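Sister chromatid cohesion protein (Chaetomium thermophilum, PDB 5T8V) probably loads cohesin onto chromatin as a member of the SCC2/Nipped-B family, here as its helical C-terminal fragment. Local coordinates at residues D199-L204 against T247-G252; S92-T97 against I152-S157. All blocks are in the same frame, centred on the assembly; numbering follows the deposited sequence.

Interaction 1 of 2, residues D199-L204 against T247-G252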
ATOM      1  N   ASP A 199       1.579 -11.664 -58.232  1.00 21.76           N
ATOM      2  CA  ASP A 199       2.672 -12.503 -58.711  1.00 22.83           C
ATOM      3  C   ASP A 199       3.763 -12.631 -57.654  1.00 21.60           C
ATOM      4  O   ASP A 199       4.259 -13.732 -57.384  1.00 22.03           O
ATOM      5  CB  ASP A 199       3.243 -11.926 -60.007  1.00 26.09           C
ATOM      6  CG  ASP A 199       2.224 -11.883 -61.127  1.00 28.53           C
ATOM      7  OD1 ASP A 199       1.036 -12.179 -60.869  1.00 30.10           O
ATOM      8  OD2 ASP A 199       2.608 -11.545 -62.264  1.00 29.15           O
ATOM      9  N   ALA A 200       4.144 -11.508 -57.039  1.00 14.94           N
ATOM     10  CA  ALA A 200       5.177 -11.543 -56.006  1.00 15.03           C
ATOM     11  C   ALA A 200       4.757 -12.428 -54.836  1.00 15.69           C
ATOM     12  O   ALA A 200       5.522 -13.292 -54.391  1.00 16.89           O
ATOM     13  CB  ALA A 200       5.489 -10.124 -55.531  1.00 15.34           C
ATOM     14  N   GLN A 201       3.545 -12.221 -54.317  1.00 30.03           N
ATOM     15  CA  GLN A 201       3.052 -13.068 -53.234  1.00 32.72           C
ATOM     16  C   GLN A 201       3.155 -14.541 -53.609  1.00 31.57           C
ATOM     17  O   GLN A 201       3.728 -15.350 -52.869  1.00 30.76           O
ATOM     18  CB  GLN A 201       1.602 -12.714 -52.899  1.00 35.64           C
ATOM     19  CG  GLN A 201       1.400 -11.366 -52.229  1.00 39.30           C
ATOM     20  CD  GLN A 201      -0.027 -11.184 -51.738  1.00 42.96           C
ATOM     21  OE1 GLN A 201      -0.831 -12.117 -51.783  1.00 44.12           O
ATOM     22  NE2 GLN A 201      -0.349  -9.982 -51.270  1.00 44.13           N
ATOM     23  N   LYS A 202       2.606 -14.900 -54.771  1.00 24.09           N
ATOM     24  CA  LYS A 202       2.589 -16.294 -55.194  1.00 24.63           C
ATOM     25  C   LYS A 202       3.998 -16.865 -55.291  1.00 23.38           C
ATOM     26  O   LYS A 202       4.224 -18.039 -54.974  1.00 23.82           O
ATOM     27  CB  LYS A 202       1.864 -16.412 -56.533  1.00 26.94           C
ATOM     28  CG  LYS A 202       0.408 -15.976 -56.488  1.00 29.77           C
ATOM     29  CD  LYS A 202      -0.474 -17.007 -55.796  1.00 32.21           C
ATOM     30  CE  LYS A 202      -1.943 -16.604 -55.843  1.00 35.90           C
ATOM     31  NZ  LYS A 202      -2.451 -16.440 -57.246  1.00 38.06           N
ATOM     32  N   LEU A 203       4.965 -16.050 -55.722  1.00 14.56           N
ATOM     33  CA  LEU A 203       6.341 -16.531 -55.799  1.00 14.54           C
ATOM     34  C   LEU A 203       6.919 -16.769 -54.408  1.00 14.78           C
ATOM     35  O   LEU A 203       7.499 -17.828 -54.140  1.00 15.02           O
ATOM     36  CB  LEU A 203       7.207 -15.540 -56.575  1.00 14.49           C
ATOM     37  CG  LEU A 203       8.687 -15.927 -56.681  1.00 14.75           C
ATOM     38  CD1 LEU A 203       8.851 -17.285 -57.354  1.00 14.94           C
ATOM     39  CD2 LEU A 203       9.467 -14.862 -57.432  1.00 14.95           C
ATOM     40  N   LEU A 204       6.781 -15.793 -53.509  1.00 14.91           N
ATOM     41  CA  LEU A 204       7.309 -15.959 -52.157  1.00 15.38           C
ATOM     42  C   LEU A 204       6.722 -17.199 -51.488  1.00 15.68           C
ATOM     43  O   LEU A 204       7.456 -18.046 -50.957  1.00 17.17           O
ATOM     44  CB  LEU A 204       7.016 -14.706 -51.334  1.00 15.84           C
ATOM     45  CG  LEU A 204       7.725 -13.428 -51.793  1.00 15.74           C
ATOM     46  CD1 LEU A 204       7.080 -12.200 -51.179  1.00 16.48           C
ATOM     47  CD2 LEU A 204       9.196 -13.479 -51.431  1.00 16.36           C
ATOM     48  N   THR A 247      -4.366  -1.537 -48.486  1.00 46.17           N
ATOM     49  CA  THR A 247      -3.441  -1.982 -47.450  1.00 44.46           C
ATOM     50  C   THR A 247      -3.495  -3.492 -47.240  1.00 43.66           C
ATOM     51  O   THR A 247      -2.475  -4.112 -46.904  1.00 43.80           O
ATOM     52  CB  THR A 247      -3.763  -1.253 -46.146  1.00 44.29           C
ATOM     53  OG1 THR A 247      -5.165  -1.357 -45.872  1.00 44.52           O
ATOM     54  CG2 THR A 247      -3.386   0.222 -46.247  1.00 45.37           C
ATOM     55  N   GLN A 248      -4.670  -4.101 -47.425  1.00 55.68           N
ATOM     56  CA  GLN A 248      -4.809  -5.533 -47.182  1.00 54.31           C
ATOM     57  C   GLN A 248      -3.841  -6.351 -48.028  1.00 52.40           C
ATOM     58  O   GLN A 248      -3.390  -7.417 -47.595  1.00 52.36           O
ATOM     59  CB  GLN A 248      -6.247  -5.974 -47.452  1.00 57.14           C
ATOM     60  CG  GLN A 248      -7.267  -5.362 -46.502  1.00 61.52           C
ATOM     61  CD  GLN A 248      -8.597  -6.092 -46.519  1.00 63.65           C
ATOM     62  OE1 GLN A 248      -8.698  -7.210 -47.026  1.00 62.93           O
ATOM     63  NE2 GLN A 248      -9.625  -5.463 -45.963  1.00 66.07           N
ATOM     64  N   LYS A 249      -3.518  -5.883 -49.233  1.00 37.24           N
ATOM     65  CA  LYS A 249      -2.546  -6.583 -50.067  1.00 35.85           C
ATOM     66  C   LYS A 249      -1.201  -6.687 -49.348  1.00 34.10           C
ATOM     67  O   LYS A 249      -0.611  -7.776 -49.231  1.00 33.02           O
ATOM     68  CB  LYS A 249      -2.418  -5.847 -51.405  1.00 38.30           C
ATOM     69  CG  LYS A 249      -1.878  -6.672 -52.559  1.00 39.65           C
ATOM     70  CD  LYS A 249      -2.832  -7.798 -52.963  1.00 40.54           C
ATOM     71  CE  LYS A 249      -2.205  -8.696 -54.013  1.00 40.63           C
ATOM     72  NZ  LYS A 249      -3.038  -9.896 -54.298  1.00 40.13           N
ATOM     73  N   PHE A 250      -0.721  -5.559 -48.821  1.00 27.81           N
ATOM     74  CA  PHE A 250       0.514  -5.570 -48.048  1.00 26.60           C
ATOM     75  C   PHE A 250       0.380  -6.460 -46.818  1.00 25.81           C
ATOM     76  O   PHE A 250       1.325  -7.172 -46.453  1.00 25.62           O
ATOM     77  CB  PHE A 250       0.895  -4.144 -47.649  1.00 27.32           C
ATOM     78  CG  PHE A 250       1.173  -3.240 -48.818  1.00 28.77           C
ATOM     79  CD1 PHE A 250       2.230  -3.499 -49.675  1.00 28.70           C
ATOM     80  CD2 PHE A 250       0.387  -2.127 -49.055  1.00 30.36           C
ATOM     81  CE1 PHE A 250       2.493  -2.669 -50.748  1.00 30.14           C
ATOM     82  CE2 PHE A 250       0.647  -1.293 -50.127  1.00 31.81           C
ATOM     83  CZ  PHE A 250       1.702  -1.564 -50.973  1.00 31.68           C
ATOM     84  N   ASP A 251      -0.787  -6.437 -46.162  1.00 30.09           N
ATOM     85  CA  ASP A 251      -1.017  -7.392 -45.082  1.00 29.46           C
ATOM     86  C   ASP A 251      -0.752  -8.813 -45.562  1.00 27.35           C
ATOM     87  O   ASP A 251      -0.103  -9.607 -44.868  1.00 27.25           O
ATOM     88  CB  ASP A 251      -2.444  -7.273 -44.544  1.00 31.56           C
ATOM     89  CG  ASP A 251      -2.693  -5.964 -43.817  1.00 34.24           C
ATOM     90  OD1 ASP A 251      -1.722  -5.214 -43.573  1.00 35.08           O
ATOM     91  OD2 ASP A 251      -3.864  -5.693 -43.477  1.00 35.43           O
ATOM     92  N   GLY A 252      -1.244  -9.146 -46.756  1.00 23.16           N
ATOM     93  CA  GLY A 252      -0.954 -10.449 -47.326  1.00 21.68           C
ATOM     94  C   GLY A 252       0.534 -10.715 -47.413  1.00 21.07           C
ATOM     95  O   GLY A 252       0.997 -11.823 -47.122  1.00 20.34           O
TER

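Interaction 2 of 2, residues S92-T97 against I152-S157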
ATOM      1  N   SER A  92      14.633 -18.559 -69.941  1.00 38.31           N
ATOM      2  CA  SER A  92      14.738 -17.410 -70.831  1.00 40.00           C
ATOM      3  C   SER A  92      14.052 -16.193 -70.225  1.00 38.27           C
ATOM      4  O   SER A  92      14.626 -15.096 -70.187  1.00 39.64           O
ATOM      5  CB  SER A  92      14.134 -17.748 -72.195  1.00 43.34           C
ATOM      6  OG  SER A  92      14.828 -18.820 -72.811  1.00 46.89           O
ATOM      7  N   ALA A  93      12.821 -16.369 -69.738  1.00 30.95           N
ATOM      8  CA  ALA A  93      12.119 -15.260 -69.100  1.00 28.91           C
ATOM      9  C   ALA A  93      12.895 -14.720 -67.906  1.00 27.99           C
ATOM     10  O   ALA A  93      12.837 -13.518 -67.619  1.00 27.00           O
ATOM     11  CB  ALA A  93      10.722 -15.699 -68.666  1.00 27.45           C
ATOM     12  N   LEU A  94      13.628 -15.584 -67.202  1.00 31.11           N
ATOM     13  CA  LEU A  94      14.386 -15.139 -66.038  1.00 32.28           C
ATOM     14  C   LEU A  94      15.687 -14.457 -66.441  1.00 34.94           C
ATOM     15  O   LEU A  94      16.071 -13.446 -65.841  1.00 35.87           O
ATOM     16  CB  LEU A  94      14.662 -16.327 -65.118  1.00 32.44           C
ATOM     17  CG  LEU A  94      13.439 -16.776 -64.318  1.00 31.77           C
ATOM     18  CD1 LEU A  94      13.596 -18.203 -63.811  1.00 32.61           C
ATOM     19  CD2 LEU A  94      13.211 -15.816 -63.167  1.00 30.76           C
ATOM     20  N   ARG A  95      16.379 -14.991 -67.450  1.00 33.63           N
ATOM     21  CA  ARG A  95      17.581 -14.332 -67.949  1.00 35.62           C
ATOM     22  C   ARG A  95      17.258 -12.971 -68.547  1.00 35.11           C
ATOM     23  O   ARG A  95      18.113 -12.079 -68.556  1.00 35.46           O
ATOM     24  CB  ARG A  95      18.278 -15.216 -68.986  1.00 38.74           C
ATOM     25  CG  ARG A  95      19.049 -16.390 -68.392  1.00 40.62           C
ATOM     26  CD  ARG A  95      19.863 -17.133 -69.446  1.00 44.04           C
ATOM     27  NE  ARG A  95      19.025 -17.940 -70.334  1.00 46.05           N
ATOM     28  CZ  ARG A  95      18.504 -17.518 -71.485  1.00 48.14           C
ATOM     29  NH1 ARG A  95      18.721 -16.282 -71.919  1.00 48.80           N
ATOM     30  NH2 ARG A  95      17.755 -18.342 -72.208  1.00 48.85           N
ATOM     31  N   GLN A  96      16.037 -12.787 -69.050  1.00 38.00           N
ATOM     32  CA  GLN A  96      15.661 -11.497 -69.616  1.00 39.52           C
ATOM     33  C   GLN A  96      15.796 -10.383 -68.584  1.00 39.15           C
ATOM     34  O   GLN A  96      16.351  -9.317 -68.873  1.00 40.26           O
ATOM     35  CB  GLN A  96      14.230 -11.560 -70.155  1.00 40.47           C
ATOM     36  CG  GLN A  96      13.701 -10.237 -70.698  1.00 41.96           C
ATOM     37  CD  GLN A  96      14.506  -9.721 -71.875  1.00 44.27           C
ATOM     38  OE1 GLN A  96      15.250 -10.470 -72.513  1.00 45.26           O
ATOM     39  NE2 GLN A  96      14.361  -8.435 -72.171  1.00 45.00           N
ATOM     40  N   THR A  97      15.300 -10.616 -67.367  1.00 40.00           N
ATOM     41  CA  THR A  97      15.222  -9.583 -66.341  1.00 40.73           C
ATOM     42  C   THR A  97      16.254  -9.773 -65.233  1.00 42.62           C
ATOM     43  O   THR A  97      16.102  -9.201 -64.149  1.00 42.58           O
ATOM     44  CB  THR A  97      13.816  -9.547 -65.737  1.00 38.09           C
ATOM     45  OG1 THR A  97      13.519 -10.813 -65.137  1.00 36.48           O
ATOM     46  CG2 THR A  97      12.776  -9.242 -66.806  1.00 38.16           C
ATOM     47  N   ILE A 152      16.650 -21.822 -58.602  1.00 21.59           N
ATOM     48  CA  ILE A 152      16.430 -21.325 -57.248  1.00 20.46           C
ATOM     49  C   ILE A 152      17.139 -19.992 -57.060  1.00 21.29           C
ATOM     50  O   ILE A 152      16.576 -19.048 -56.494  1.00 21.17           O
ATOM     51  CB  ILE A 152      16.896 -22.363 -56.209  1.00 21.28           C
ATOM     52  CG1 ILE A 152      16.078 -23.651 -56.349  1.00 21.19           C
ATOM     53  CG2 ILE A 152      16.758 -21.804 -54.795  1.00 21.00           C
ATOM     54  CD1 ILE A 152      16.575 -24.797 -55.505  1.00 22.29           C
ATOM     55  N   GLU A 153      18.381 -19.888 -57.536  1.00 33.16           N
ATOM     56  CA  GLU A 153      19.123 -18.640 -57.388  1.00 34.63           C
ATOM     57  C   GLU A 153      18.382 -17.482 -58.051  1.00 31.80           C
ATOM     58  O   GLU A 153      18.248 -16.397 -57.470  1.00 29.57           O
ATOM     59  CB  GLU A 153      20.525 -18.798 -57.979  1.00 39.94           C
ATOM     60  CG  GLU A 153      21.580 -17.941 -57.301  1.00 45.62           C
ATOM     61  CD  GLU A 153      21.819 -18.352 -55.862  1.00 49.67           C
ATOM     62  OE1 GLU A 153      21.523 -19.517 -55.519  1.00 49.66           O
ATOM     63  OE2 GLU A 153      22.298 -17.511 -55.072  1.00 52.13           O
ATOM     64  N   GLN A 154      17.890 -17.697 -59.273  1.00 34.89           N
ATOM     65  CA  GLN A 154      17.157 -16.654 -59.982  1.00 33.48           C
ATOM     66  C   GLN A 154      15.901 -16.252 -59.218  1.00 30.65           C
ATOM     67  O   GLN A 154      15.634 -15.061 -59.020  1.00 30.52           O
ATOM     68  CB  GLN A 154      16.797 -17.137 -61.389  1.00 34.47           C
ATOM     69  CG  GLN A 154      17.998 -17.389 -62.286  1.00 38.10           C
ATOM     70  CD  GLN A 154      17.629 -18.121 -63.565  1.00 40.26           C
ATOM     71  OE1 GLN A 154      16.681 -18.908 -63.596  1.00 39.49           O
ATOM     72  NE2 GLN A 154      18.380 -17.864 -64.629  1.00 42.86           N
ATOM     73  N   ALA A 155      15.111 -17.238 -58.786  1.00 18.36           N
ATOM     74  CA  ALA A 155      13.902 -16.938 -58.024  1.00 17.32           C
ATOM     75  C   ALA A 155      14.230 -16.116 -56.785  1.00 17.43           C
ATOM     76  O   ALA A 155      13.568 -15.111 -56.494  1.00 16.96           O
ATOM     77  CB  ALA A 155      13.196 -18.239 -57.640  1.00 17.01           C
ATOM     78  N   LEU A 156      15.258 -16.527 -56.042  1.00 18.97           N
ATOM     79  CA  LEU A 156      15.654 -15.798 -54.842  1.00 19.41           C
ATOM     80  C   LEU A 156      16.043 -14.363 -55.171  1.00 19.78           C
ATOM     81  O   LEU A 156      15.662 -13.426 -54.455  1.00 19.69           O
ATOM     82  CB  LEU A 156      16.809 -16.530 -54.160  1.00 20.59           C
ATOM     83  CG  LEU A 156      17.458 -15.848 -52.958  1.00 21.68           C
ATOM     84  CD1 LEU A 156      16.430 -15.540 -51.877  1.00 21.05           C
ATOM     85  CD2 LEU A 156      18.571 -16.733 -52.420  1.00 23.68           C
ATOM     86  N   SER A 157      16.804 -14.169 -56.251  1.00 26.22           N
ATOM     87  CA  SER A 157      17.137 -12.815 -56.679  1.00 27.37           C
ATOM     88  C   SER A 157      15.875 -12.005 -56.933  1.00 25.75           C
ATOM     89  O   SER A 157      15.726 -10.891 -56.422  1.00 26.11           O
ATOM     90  CB  SER A 157      18.010 -12.859 -57.932  1.00 30.35           C
ATOM     91  OG  SER A 157      19.251 -13.483 -57.657  1.00 33.76           O
TER

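Interaction 1 of 2, residues D199-L204 against T247-G252
Gln201 and Lys249 meet between helices 190-213 and 247-267, two members of the all-helical HEAT-repeat array of this cohesin loader fragment. The contact is small, burying 132 Å² in total, and lies at the surface. The amide of Gln201, chiefly NE2, does the touching, against the methylenes of Lys249 and the backbone of 249-252. Gln201 reaches across with its chain extended beyond CG. In Lys249, CG is anti to the backbone N (chi1 -158°), and a bend at chi2 (66°) turns the chain toward helix 190-213, its end coming nearer than the direction of its CB suggests. The two side chains run across one another at a slant. Lys249 CG, CD and CE pass by Gln201 NE2, CE nearest at 3.6 Å.

The polar atoms come close without bonding across the segments. Gln201 NE2 lies 3.0 Å from Lys249 O, but the angle is too poor for a hydrogen bond. Gln201 OE1 is 4.0 Å from Lys249 NZ, and that ammonium bonds instead to Thr198 OG1, just ahead of 199-204 on the same helix. Lys249 therefore joins the two helices through its tip as well as its methylenes. Further along helix 247-267, Phe253 packs on Ala200 and Gln201, and Val256 and Met260 on Leu204. At Gly252 the backbone itself is the partner, its CA lying 4.0 Å from Gln201 NE2.

Interaction 2 of 2, residues S92-T97 against I152-S157
Leu94 and Gln154 are brought together by similar first torsions: in each, CG stands opposite the carbonyl carbon and beside the backbone N (chi1 -75° and -65°). Both CB atoms already point at the other helix, and Gln154 then runs on extended beyond CG, which carries its amide over the leucine. The pair joins the end part of helix 81-96 to helix 149-172 in the helical array, and Leu94 and Gln154 also have the closest CA atoms of the two segments, 6.8 Å apart.

The packing is aliphatic against amide. Gln154 CD sits 3.8 Å from Leu94 CB and 4.0 Å from Leu94 CD1, and the side chains pass each other at an angle. Which way round the amide is turned remains uncertain, so the evidence rests on its carbon. Arg95 adds a smaller contact: the Arg95 and Gln154 side chains lie side by side, pointing the same way, with Arg95 CG the part nearest the amide, although the guanidinium and amide planes differ by 52°. The guanidinium folds back over its own helix, with Ser92 CA over one face, toward its rim, and its NE makes a salt bridge to Asp91.

Within helix 149-172, Ser157 OG donates to Glu153 O at 3.1 Å, while Ser157 N bonds to the same oxygen from the opposite face of the carbonyl plane. On the other helix, Leu94 also packs on Ala130 of helix 120-136. Between the two segments no hydrogen bond or salt bridge crosses, which implies that here the amide packs against aliphatic carbon, while the strongest polar partner of Arg95, Asp91, lies on its own helix.

How the interactions relate
Interaction 2 closes before interaction 1 opens, so the two follow each other in series along the chain. Their centres are 19 Å apart, and both lie in the N-terminal part of the fragment, far from the centre of the chain (52 Å for interaction 1, 67 Å for interaction 2). Helix 149-172 connects them: it supplies one side of interaction 2 and packs on helix 190-213 of interaction 1, where Leu203 CD2 comes within 4.2 Å of Ala155 O. Helix 120-136 touches both as well, with Ala130 meeting Leu94 and Leu203. Each contact joins helices that are not consecutive in the chain, packed near one another, consistent with a HEAT-repeat array.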